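Local coordinates for FIG000988: Predicted permease (Vibrio cholerae, PDB 6MJP), which probably forms, as the permease LptF, part of the LptBFG ABC transporter that moves lipopolysaccharide from the inner toward the outer membrane, at residues E10-F19 / S67-R78; I99-A110 / I276-V284. All blocks are in the same frame, centred on the assembly; numbering follows the deposited sequence.

Contact 1: E10-F19 / S67-R78. With JU7 (6-cyclohexylhexyl beta-D-glucopyranoside), chain T.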
loop_
_atom_site.group_PDB
_atom_site.type_symbol
_atom_site.label_atom_id
_atom_site.label_comp_id
_atom_site.label_asym_id
_atom_site.label_seq_id
_atom_site.Cartn_x
_atom_site.Cartn_y
_atom_site.Cartn_z
ATOM N N GLU D 10 -18.921 12.413 -17.481
ATOM C CA GLU D 10 -17.715 11.607 -17.296
ATOM C C GLU D 10 -17.439 11.315 -15.819
ATOM O O GLU D 10 -17.269 10.153 -15.425
ATOM C CB GLU D 10 -16.516 12.319 -17.922
ATOM C CG GLU D 10 -16.509 12.337 -19.424
ATOM C CD GLU D 10 -16.720 10.965 -20.024
ATOM O OE1 GLU D 10 -16.179 9.979 -19.474
ATOM O OE2 GLU D 10 -17.436 10.877 -21.046
ATOM N N THR D 11 -17.381 12.371 -14.991
ATOM C CA THR D 11 -17.025 12.230 -13.576
ATOM C C THR D 11 -18.016 11.344 -12.824
ATOM O O THR D 11 -17.612 10.479 -12.035
ATOM C CB THR D 11 -16.953 13.603 -12.896
ATOM O OG1 THR D 11 -16.123 14.497 -13.642
ATOM C CG2 THR D 11 -16.392 13.471 -11.492
ATOM N N ILE D 12 -19.319 11.575 -13.018
ATOM C CA ILE D 12 -20.312 10.831 -12.241
ATOM C C ILE D 12 -20.259 9.346 -12.577
ATOM O O ILE D 12 -20.504 8.491 -11.712
ATOM C CB ILE D 12 -21.728 11.402 -12.447
ATOM C CG1 ILE D 12 -22.685 10.741 -11.472
ATOM C CG2 ILE D 12 -22.249 11.088 -13.820
ATOM C CD1 ILE D 12 -24.112 11.162 -11.634
ATOM N N LYS D 13 -19.945 9.018 -13.839
ATOM C CA LYS D 13 -19.716 7.635 -14.245
ATOM C C LYS D 13 -18.595 6.998 -13.427
ATOM O O LYS D 13 -18.805 6.006 -12.720
ATOM C CB LYS D 13 -19.386 7.595 -15.738
ATOM N N SER D 14 -17.386 7.559 -13.531
ATOM C CA SER D 14 -16.256 7.132 -12.706
ATOM C C SER D 14 -16.608 7.083 -11.217
ATOM O O SER D 14 -16.278 6.110 -10.527
ATOM C CB SER D 14 -15.074 8.079 -12.932
ATOM O OG SER D 14 -14.659 8.107 -14.293
ATOM N N GLN D 15 -17.264 8.134 -10.705
ATOM C CA GLN D 15 -17.632 8.195 -9.288
ATOM C C GLN D 15 -18.453 6.983 -8.848
ATOM O O GLN D 15 -18.114 6.322 -7.861
ATOM C CB GLN D 15 -18.412 9.479 -8.996
ATOM C CG GLN D 15 -18.828 9.572 -7.532
ATOM C CD GLN D 15 -19.806 10.698 -7.220
ATOM O OE1 GLN D 15 -20.267 11.417 -8.107
ATOM N NE2 GLN D 15 -20.131 10.849 -5.939
ATOM N N PHE D 16 -19.565 6.706 -9.543
ATOM C CA PHE D 16 -20.376 5.533 -9.215
ATOM C C PHE D 16 -19.547 4.254 -9.248
ATOM O O PHE D 16 -19.670 3.408 -8.355
ATOM C CB PHE D 16 -21.562 5.417 -10.175
ATOM C CG PHE D 16 -22.670 6.388 -9.886
ATOM C CD1 PHE D 16 -22.689 7.081 -8.691
ATOM C CD2 PHE D 16 -23.693 6.610 -10.804
ATOM C CE1 PHE D 16 -23.698 7.982 -8.408
ATOM C CE2 PHE D 16 -24.710 7.515 -10.526
ATOM C CZ PHE D 16 -24.711 8.201 -9.325
ATOM N N ALA D 17 -18.704 4.095 -10.274
ATOM C CA ALA D 17 -17.829 2.929 -10.360
ATOM C C ALA D 17 -17.003 2.765 -9.090
ATOM O O ALA D 17 -16.987 1.691 -8.476
ATOM C CB ALA D 17 -16.917 3.056 -11.579
ATOM N N ILE D 18 -16.312 3.834 -8.684
ATOM C CA ILE D 18 -15.470 3.806 -7.486
ATOM C C ILE D 18 -16.300 3.483 -6.249
ATOM O O ILE D 18 -15.869 2.725 -5.372
ATOM C CB ILE D 18 -14.733 5.152 -7.337
ATOM C CG1 ILE D 18 -13.776 5.374 -8.507
ATOM C CG2 ILE D 18 -13.979 5.229 -6.031
ATOM C CD1 ILE D 18 -12.965 6.646 -8.389
ATOM N N PHE D 19 -17.499 4.062 -6.154
ATOM C CA PHE D 19 -18.412 3.727 -5.066
ATOM C C PHE D 19 -18.757 2.243 -5.069
ATOM O O PHE D 19 -18.731 1.590 -4.020
ATOM C CB PHE D 19 -19.677 4.565 -5.188
ATOM C CG PHE D 19 -20.675 4.318 -4.102
ATOM C CD1 PHE D 19 -20.572 4.994 -2.902
ATOM C CD2 PHE D 19 -21.722 3.420 -4.278
ATOM C CE1 PHE D 19 -21.486 4.782 -1.888
ATOM C CE2 PHE D 19 -22.643 3.202 -3.266
ATOM C CZ PHE D 19 -22.522 3.885 -2.070
ATOM N N SER D 67 -15.553 8.871 -2.119
ATOM C CA SER D 67 -16.084 8.453 -3.410
ATOM C C SER D 67 -15.976 9.575 -4.435
ATOM O O SER D 67 -15.337 9.422 -5.484
ATOM C CB SER D 67 -17.535 8.009 -3.235
ATOM O OG SER D 67 -18.091 7.583 -4.457
ATOM N N LEU D 68 -16.588 10.721 -4.131
ATOM C CA LEU D 68 -16.527 11.877 -5.018
ATOM C C LEU D 68 -15.106 12.421 -5.141
ATOM O O LEU D 68 -14.688 12.836 -6.230
ATOM C CB LEU D 68 -17.471 12.960 -4.507
ATOM C CG LEU D 68 -17.576 14.188 -5.401
ATOM C CD1 LEU D 68 -18.043 13.782 -6.786
ATOM C CD2 LEU D 68 -18.518 15.199 -4.798
ATOM N N TYR D 69 -14.359 12.436 -4.034
ATOM C CA TYR D 69 -12.965 12.881 -4.023
ATOM C C TYR D 69 -12.117 12.137 -5.049
ATOM O O TYR D 69 -11.484 12.753 -5.914
ATOM C CB TYR D 69 -12.412 12.675 -2.611
ATOM C CG TYR D 69 -11.035 13.223 -2.268
ATOM C CD1 TYR D 69 -10.823 14.581 -2.070
ATOM C CD2 TYR D 69 -9.968 12.358 -2.046
ATOM C CE1 TYR D 69 -9.563 15.068 -1.709
ATOM C CE2 TYR D 69 -8.719 12.829 -1.690
ATOM C CZ TYR D 69 -8.515 14.177 -1.523
ATOM O OH TYR D 69 -7.253 14.603 -1.167
ATOM N N ILE D 70 -12.057 10.804 -4.939
ATOM C CA ILE D 70 -11.248 10.029 -5.875
ATOM C C ILE D 70 -11.867 10.075 -7.259
ATOM O O ILE D 70 -11.152 10.071 -8.270
ATOM C CB ILE D 70 -11.083 8.583 -5.384
ATOM C CG1 ILE D 70 -10.503 8.578 -3.979
ATOM C CG2 ILE D 70 -10.147 7.808 -6.285
ATOM C CD1 ILE D 70 -9.175 9.291 -3.889
ATOM N N GLY D 71 -13.198 10.127 -7.327
ATOM C CA GLY D 71 -13.859 10.163 -8.618
ATOM C C GLY D 71 -13.395 11.330 -9.461
ATOM O O GLY D 71 -12.943 11.158 -10.596
ATOM N N ILE D 72 -13.479 12.538 -8.906
ATOM C CA ILE D 72 -13.092 13.703 -9.686
ATOM C C ILE D 72 -11.581 13.738 -9.870
ATOM O O ILE D 72 -11.080 14.218 -10.895
ATOM C CB ILE D 72 -13.638 14.979 -9.024
ATOM C CG1 ILE D 72 -13.266 16.202 -9.826
ATOM C CG2 ILE D 72 -13.033 15.186 -7.691
ATOM C CD1 ILE D 72 -13.906 17.415 -9.280
ATOM N N LEU D 73 -10.836 13.196 -8.912
ATOM C CA LEU D 73 -9.385 13.144 -9.044
ATOM C C LEU D 73 -8.978 12.292 -10.242
ATOM O O LEU D 73 -8.182 12.720 -11.087
ATOM C CB LEU D 73 -8.770 12.610 -7.745
ATOM C CG LEU D 73 -7.252 12.424 -7.733
ATOM C CD1 LEU D 73 -6.604 13.775 -7.668
ATOM C CD2 LEU D 73 -6.765 11.534 -6.596
ATOM N N LEU D 74 -9.543 11.086 -10.346
ATOM C CA LEU D 74 -9.205 10.192 -11.446
ATOM C C LEU D 74 -9.765 10.694 -12.769
ATOM O O LEU D 74 -9.072 10.638 -13.791
ATOM C CB LEU D 74 -9.729 8.791 -11.160
ATOM C CG LEU D 74 -9.049 8.041 -10.031
ATOM C CD1 LEU D 74 -9.655 6.662 -9.937
ATOM C CD2 LEU D 74 -7.558 7.979 -10.295
ATOM N N THR D 75 -11.019 11.165 -12.781
ATOM C CA THR D 75 -11.597 11.659 -14.031
ATOM C C THR D 75 -10.773 12.810 -14.590
ATOM O O THR D 75 -10.337 12.775 -15.744
ATOM C CB THR D 75 -13.049 12.102 -13.831
ATOM O OG1 THR D 75 -13.857 10.987 -13.444
ATOM C CG2 THR D 75 -13.602 12.667 -15.118
ATOM N N PHE D 76 -10.541 13.841 -13.771
ATOM C CA PHE D 76 -9.762 14.988 -14.221
ATOM C C PHE D 76 -8.328 14.597 -14.538
ATOM O O PHE D 76 -7.738 15.118 -15.490
ATOM C CB PHE D 76 -9.788 16.091 -13.176
ATOM C CG PHE D 76 -11.091 16.835 -13.109
ATOM C CD1 PHE D 76 -12.229 16.343 -13.730
ATOM C CD2 PHE D 76 -11.173 18.041 -12.432
ATOM C CE1 PHE D 76 -13.424 17.030 -13.665
ATOM C CE2 PHE D 76 -12.366 18.735 -12.369
ATOM C CZ PHE D 76 -13.494 18.228 -12.986
ATOM N N GLY D 77 -7.748 13.693 -13.756
ATOM C CA GLY D 77 -6.472 13.119 -14.141
ATOM C C GLY D 77 -6.491 12.536 -15.539
ATOM O O GLY D 77 -5.584 12.787 -16.332
ATOM N N ARG D 78 -7.528 11.765 -15.869
ATOM C CA ARG D 78 -7.601 11.188 -17.206
ATOM C C ARG D 78 -7.671 12.275 -18.265
ATOM O O ARG D 78 -6.955 12.223 -19.270
ATOM C CB ARG D 78 -8.809 10.269 -17.327
ATOM C CG ARG D 78 -8.859 9.513 -18.621
ATOM C CD ARG D 78 -10.152 8.791 -18.705
ATOM N NE ARG D 78 -11.150 9.560 -19.436
ATOM C CZ ARG D 78 -12.344 9.883 -18.954
ATOM N NH1 ARG D 78 -13.192 10.574 -19.704
ATOM N NH2 ARG D 78 -12.695 9.499 -17.729
HETATM C C02 JU7 T . -13.925 6.119 -20.055
HETATM C C03 JU7 T . -12.588 5.310 -20.098
HETATM C C05 JU7 T . -11.597 4.111 -18.263
HETATM C C06 JU7 T . -11.345 4.336 -16.754
HETATM C C07 JU7 T . -11.234 3.021 -15.958
HETATM C C08 JU7 T . -9.942 2.856 -15.104
HETATM C C09 JU7 T . -10.171 2.161 -13.711
HETATM C C10 JU7 T . -9.088 2.500 -12.641
HETATM C C11 JU7 T . -9.385 2.034 -11.181
HETATM C C12 JU7 T . -10.672 2.655 -10.643
HETATM C C13 JU7 T . -10.916 2.365 -9.152
HETATM C C14 JU7 T . -9.763 2.827 -8.276
HETATM C C15 JU7 T . -8.484 2.184 -8.783
HETATM C C16 JU7 T . -8.251 2.498 -10.265
HETATM C C18 JU7 T . -12.178 5.811 -22.359
HETATM C C19 JU7 T . -11.355 6.784 -23.214
HETATM C C21 JU7 T . -13.666 6.221 -22.618
HETATM C C23 JU7 T . -14.633 5.900 -21.422
HETATM O O01 JU7 T . -14.737 5.559 -19.076
HETATM O O04 JU7 T . -11.891 5.376 -18.864
HETATM O O17 JU7 T . -11.779 6.012 -21.020
HETATM O O20 JU7 T . -10.026 6.402 -23.105
HETATM O O22 JU7 T . -14.108 5.470 -23.728
HETATM O O24 JU7 T . -15.702 6.802 -21.424
#

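Contact 2: I99-A110 / I276-V284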
loop_
_atom_site.group_PDB
_atom_site.type_symbol
_atom_site.label_atom_id
_atom_site.label_comp_id
_atom_site.label_asym_id
_atom_site.label_seq_id
_atom_site.Cartn_x
_atom_site.Cartn_y
_atom_site.Cartn_z
ATOM N N ILE D 99 -14.398 24.183 -12.077
ATOM C CA ILE D 99 -14.859 24.420 -10.711
ATOM C C ILE D 99 -16.380 24.479 -10.652
ATOM O O ILE D 99 -16.986 24.106 -9.640
ATOM C CB ILE D 99 -14.204 25.699 -10.150
ATOM C CG1 ILE D 99 -12.707 25.461 -9.895
ATOM C CG2 ILE D 99 -14.922 26.188 -8.878
ATOM C CD1 ILE D 99 -11.918 26.728 -9.602
ATOM N N ARG D 100 -17.031 24.931 -11.722
ATOM C CA ARG D 100 -18.491 24.960 -11.713
ATOM C C ARG D 100 -19.066 23.553 -11.765
ATOM O O ARG D 100 -19.974 23.217 -10.997
ATOM C CB ARG D 100 -19.018 25.798 -12.872
ATOM C CG ARG D 100 -20.531 25.921 -12.863
ATOM N N ALA D 101 -18.535 22.715 -12.662
ATOM C CA ALA D 101 -18.950 21.317 -12.730
ATOM C C ALA D 101 -18.686 20.594 -11.417
ATOM O O ALA D 101 -19.535 19.832 -10.935
ATOM C CB ALA D 101 -18.216 20.619 -13.870
ATOM N N ALA D 102 -17.503 20.814 -10.832
ATOM C CA ALA D 102 -17.161 20.175 -9.564
ATOM C C ALA D 102 -18.097 20.616 -8.442
ATOM O O ALA D 102 -18.531 19.791 -7.631
ATOM C CB ALA D 102 -15.711 20.479 -9.204
ATOM N N LEU D 103 -18.427 21.912 -8.381
ATOM C CA LEU D 103 -19.358 22.376 -7.365
ATOM C C LEU D 103 -20.744 21.774 -7.551
ATOM O O LEU D 103 -21.430 21.509 -6.557
ATOM C CB LEU D 103 -19.438 23.905 -7.355
ATOM C CG LEU D 103 -18.273 24.677 -6.708
ATOM C CD1 LEU D 103 -18.500 26.187 -6.806
ATOM C CD2 LEU D 103 -17.999 24.260 -5.253
ATOM N N TYR D 104 -21.174 21.531 -8.791
ATOM C CA TYR D 104 -22.491 20.923 -8.978
ATOM C C TYR D 104 -22.499 19.474 -8.508
ATOM O O TYR D 104 -23.440 19.037 -7.833
ATOM C CB TYR D 104 -22.931 21.018 -10.440
ATOM C CG TYR D 104 -24.373 20.606 -10.658
ATOM N N LEU D 105 -21.459 18.712 -8.860
ATOM C CA LEU D 105 -21.353 17.352 -8.349
ATOM C C LEU D 105 -21.224 17.349 -6.834
ATOM O O LEU D 105 -21.810 16.496 -6.157
ATOM C CB LEU D 105 -20.165 16.640 -8.987
ATOM C CG LEU D 105 -20.377 16.113 -10.406
ATOM C CD1 LEU D 105 -19.043 15.927 -11.083
ATOM C CD2 LEU D 105 -21.146 14.802 -10.373
ATOM N N ALA D 106 -20.461 18.299 -6.282
ATOM C CA ALA D 106 -20.327 18.383 -4.830
ATOM C C ALA D 106 -21.676 18.642 -4.169
ATOM O O ALA D 106 -22.004 18.012 -3.159
ATOM C CB ALA D 106 -19.320 19.468 -4.453
ATOM N N LEU D 107 -22.480 19.543 -4.738
ATOM C CA LEU D 107 -23.807 19.810 -4.184
ATOM C C LEU D 107 -24.682 18.562 -4.202
ATOM O O LEU D 107 -25.399 18.284 -3.233
ATOM C CB LEU D 107 -24.484 20.951 -4.949
ATOM C CG LEU D 107 -25.938 21.272 -4.573
ATOM C CD1 LEU D 107 -26.032 21.794 -3.156
ATOM C CD2 LEU D 107 -26.557 22.273 -5.530
ATOM N N ILE D 108 -24.637 17.799 -5.295
ATOM C CA ILE D 108 -25.422 16.569 -5.381
ATOM C C ILE D 108 -25.010 15.598 -4.283
ATOM O O ILE D 108 -25.834 15.157 -3.473
ATOM C CB ILE D 108 -25.262 15.926 -6.767
ATOM C CG1 ILE D 108 -25.856 16.820 -7.852
ATOM C CG2 ILE D 108 -25.912 14.559 -6.793
ATOM C CD1 ILE D 108 -25.611 16.303 -9.237
ATOM N N THR D 109 -23.720 15.243 -4.255
ATOM C CA THR D 109 -23.215 14.313 -3.251
ATOM C C THR D 109 -23.383 14.853 -1.834
ATOM O O THR D 109 -23.534 14.069 -0.891
ATOM C CB THR D 109 -21.744 14.001 -3.515
ATOM O OG1 THR D 109 -21.541 13.790 -4.917
ATOM C CG2 THR D 109 -21.322 12.745 -2.762
ATOM N N ALA D 110 -23.345 16.175 -1.649
ATOM C CA ALA D 110 -23.521 16.716 -0.303
ATOM C C ALA D 110 -24.949 16.523 0.179
ATOM O O ALA D 110 -25.182 16.240 1.361
ATOM C CB ALA D 110 -23.143 18.195 -0.260
ATOM N N ILE D 276 -17.685 17.918 2.341
ATOM C CA ILE D 276 -17.846 17.412 0.976
ATOM C C ILE D 276 -17.415 18.483 -0.019
ATOM O O ILE D 276 -16.549 18.215 -0.866
ATOM C CB ILE D 276 -19.293 16.966 0.684
ATOM C CG1 ILE D 276 -19.803 15.903 1.664
ATOM C CG2 ILE D 276 -19.385 16.426 -0.739
ATOM C CD1 ILE D 276 -19.019 14.627 1.621
ATOM N N PRO D 277 -17.982 19.697 0.029
ATOM C CA PRO D 277 -17.540 20.715 -0.923
ATOM C C PRO D 277 -16.132 21.214 -0.655
ATOM O O PRO D 277 -15.432 21.547 -1.617
ATOM C CB PRO D 277 -18.585 21.824 -0.755
ATOM C CG PRO D 277 -18.992 21.714 0.648
ATOM C CD PRO D 277 -19.037 20.237 0.909
ATOM N N LEU D 278 -15.680 21.276 0.601
ATOM C CA LEU D 278 -14.322 21.752 0.857
ATOM C C LEU D 278 -13.294 20.838 0.208
ATOM O O LEU D 278 -12.327 21.309 -0.403
ATOM C CB LEU D 278 -14.066 21.854 2.357
ATOM C CG LEU D 278 -14.996 22.785 3.132
ATOM C CD1 LEU D 278 -14.865 22.501 4.615
ATOM C CD2 LEU D 278 -14.700 24.250 2.830
ATOM N N LEU D 279 -13.488 19.521 0.340
ATOM C CA LEU D 279 -12.574 18.554 -0.260
ATOM C C LEU D 279 -12.592 18.653 -1.778
ATOM O O LEU D 279 -11.543 18.535 -2.429
ATOM C CB LEU D 279 -12.942 17.141 0.194
ATOM C CG LEU D 279 -12.457 16.729 1.586
ATOM C CD1 LEU D 279 -12.920 15.327 1.946
ATOM C CD2 LEU D 279 -10.939 16.838 1.690
ATOM N N THR D 280 -13.781 18.867 -2.354
ATOM C CA THR D 280 -13.908 19.060 -3.795
ATOM C C THR D 280 -13.059 20.230 -4.274
ATOM O O THR D 280 -12.258 20.095 -5.209
ATOM C CB THR D 280 -15.377 19.295 -4.160
ATOM O OG1 THR D 280 -16.141 18.099 -3.967
ATOM C CG2 THR D 280 -15.505 19.715 -5.597
ATOM N N MET D 281 -13.236 21.397 -3.646
ATOM C CA MET D 281 -12.491 22.582 -4.048
ATOM C C MET D 281 -10.996 22.400 -3.847
ATOM O O MET D 281 -10.196 22.961 -4.603
ATOM C CB MET D 281 -13.000 23.794 -3.278
ATOM C CG MET D 281 -14.297 24.353 -3.836
ATOM S SD MET D 281 -14.063 25.090 -5.469
ATOM C CE MET D 281 -12.950 26.442 -5.066
ATOM N N LEU D 282 -10.599 21.603 -2.857
ATOM C CA LEU D 282 -9.177 21.360 -2.645
ATOM C C LEU D 282 -8.595 20.459 -3.732
ATOM O O LEU D 282 -7.487 20.708 -4.223
ATOM C CB LEU D 282 -8.949 20.755 -1.259
ATOM C CG LEU D 282 -7.536 20.258 -0.961
ATOM C CD1 LEU D 282 -6.514 21.369 -1.073
ATOM C CD2 LEU D 282 -7.511 19.669 0.422
ATOM N N VAL D 283 -9.331 19.418 -4.133
ATOM C CA VAL D 283 -8.779 18.413 -5.039
ATOM C C VAL D 283 -8.845 18.828 -6.507
ATOM O O VAL D 283 -8.110 18.273 -7.339
ATOM C CB VAL D 283 -9.491 17.061 -4.850
ATOM C CG1 VAL D 283 -10.897 17.078 -5.450
ATOM C CG2 VAL D 283 -8.667 15.946 -5.444
ATOM N N VAL D 284 -9.700 19.788 -6.860
ATOM C CA VAL D 284 -9.776 20.222 -8.256
ATOM C C VAL D 284 -8.431 20.729 -8.772
ATOM O O VAL D 284 -7.974 20.241 -9.817
ATOM C CB VAL D 284 -10.915 21.239 -8.436
ATOM C CG1 VAL D 284 -10.795 21.898 -9.770
ATOM C CG2 VAL D 284 -12.249 20.542 -8.337
#

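Contact 1: E10-F19 / S67-R78
E10 and R78 form a salt bridge near one end of this helix pair, with R78 NH1 3.1 Å from E10 OE1. The bond is bent, 136° at the hydrogen, and the guanidinium comes from above the carboxylate, their planes 79° apart. The glucose of the bound JU7 lies over one guanidinium face. One turn further in, S14 OG makes a weak hydrogen bond to T75 OG1 at 3.1 Å. T75 OG1 in turn donates to G71 O of its own helix at 3.0 Å, its chi1 of -63° setting the oxygen beside its own backbone N, within reach of that carbonyl. T11 is a knob in the hole of G71, I72, T75 and F76. Its CG2 rests against I72 CA, while OG1, bonded to L7 O one turn earlier in its own helix, faces T75 CG2 at 3.4 Å. At G71 the backbones come closest, CA to CA 4.3 Å from Q15, since no side chain stands between them. The extended Q15 carries its amide slantwise across L68, OE1 3.5 Å from L68 CD1. I18 CD1 fills the other flank, touching G71 CA and reaching I70 CG2 and L74 CD1, both at 3.7 Å. S67 OG closes the far end against F19 CB, near the ring plane. R78 also bridges to E82 through NE, and E10 and R78 each pack on a basic side chain of another protein's chain. This is close packing of two predicted transmembrane helices across a glycine, crossing steeply, with a charged pair at the ligand pocket of this LptF/LptG-family permease.

Contact 2: I99-A110 / I276-V284
I99 lays CG2 against the sulfur of M281, 3.7 Å from SD, the two side chains crossing at about a right angle. Its other branch, CG1, reaches V284 CG1. A turn on, A102 turns its methyl group into the opposite helix, where CB meets V284 CG2 at 3.6 Å and T280 CG2 at 3.7 Å. L103 lies at the margin and brings CD2 to M281 CG at 4.0 Å; M281, bent at chi2 (-68°) and chi3 (-64°), folds its thioether back between L103 and I99. The segments are parts of two predicted transmembrane helices of the LptF/LptG permease, packed antiparallel at 155° with axes 9.1 Å apart, and no hydrogen bond joins them. Small residues line the near face of 99-110: A106 CB sits 3.5 Å from T280 OG1 and also lies near CA and CB of P277. That hydroxyl is held within its own helix, donating to I276 O at 3.1 Å, and the same carbonyl takes T280 N from the opposite face of its plane. The helix is kinked at P277, whose nitrogen has no hydrogen to give to the turn before. T109 comes next, its CB near I276 CG2 while OG1 bonds back to L105 O, which also accepts T109 N. At A110, CB meets I276 CB at 4.2 Å, and I276 also leans on P65 of helix 48-81.

Contact 1 joins helices 2-36 and 48-81, and contact 2 joins helices 95-134 and 260-286. They follow one another along the chain, the first closing before the second opens, and the strands of the chain's beta-sheets fall between the two segments of contact 2. Their centres are about 12 Å apart, and they touch directly: L68 and Q15 meet T109, I72 meets A102, and T11 meets L105. Helix 95-134 thus packs on both helices of contact 1, while I72 also reaches V283 and V284 of helix 260-286. The two pairs therefore pack as one four-helix group, in predicted membrane spans, that joins the helices before and after the strand-rich part.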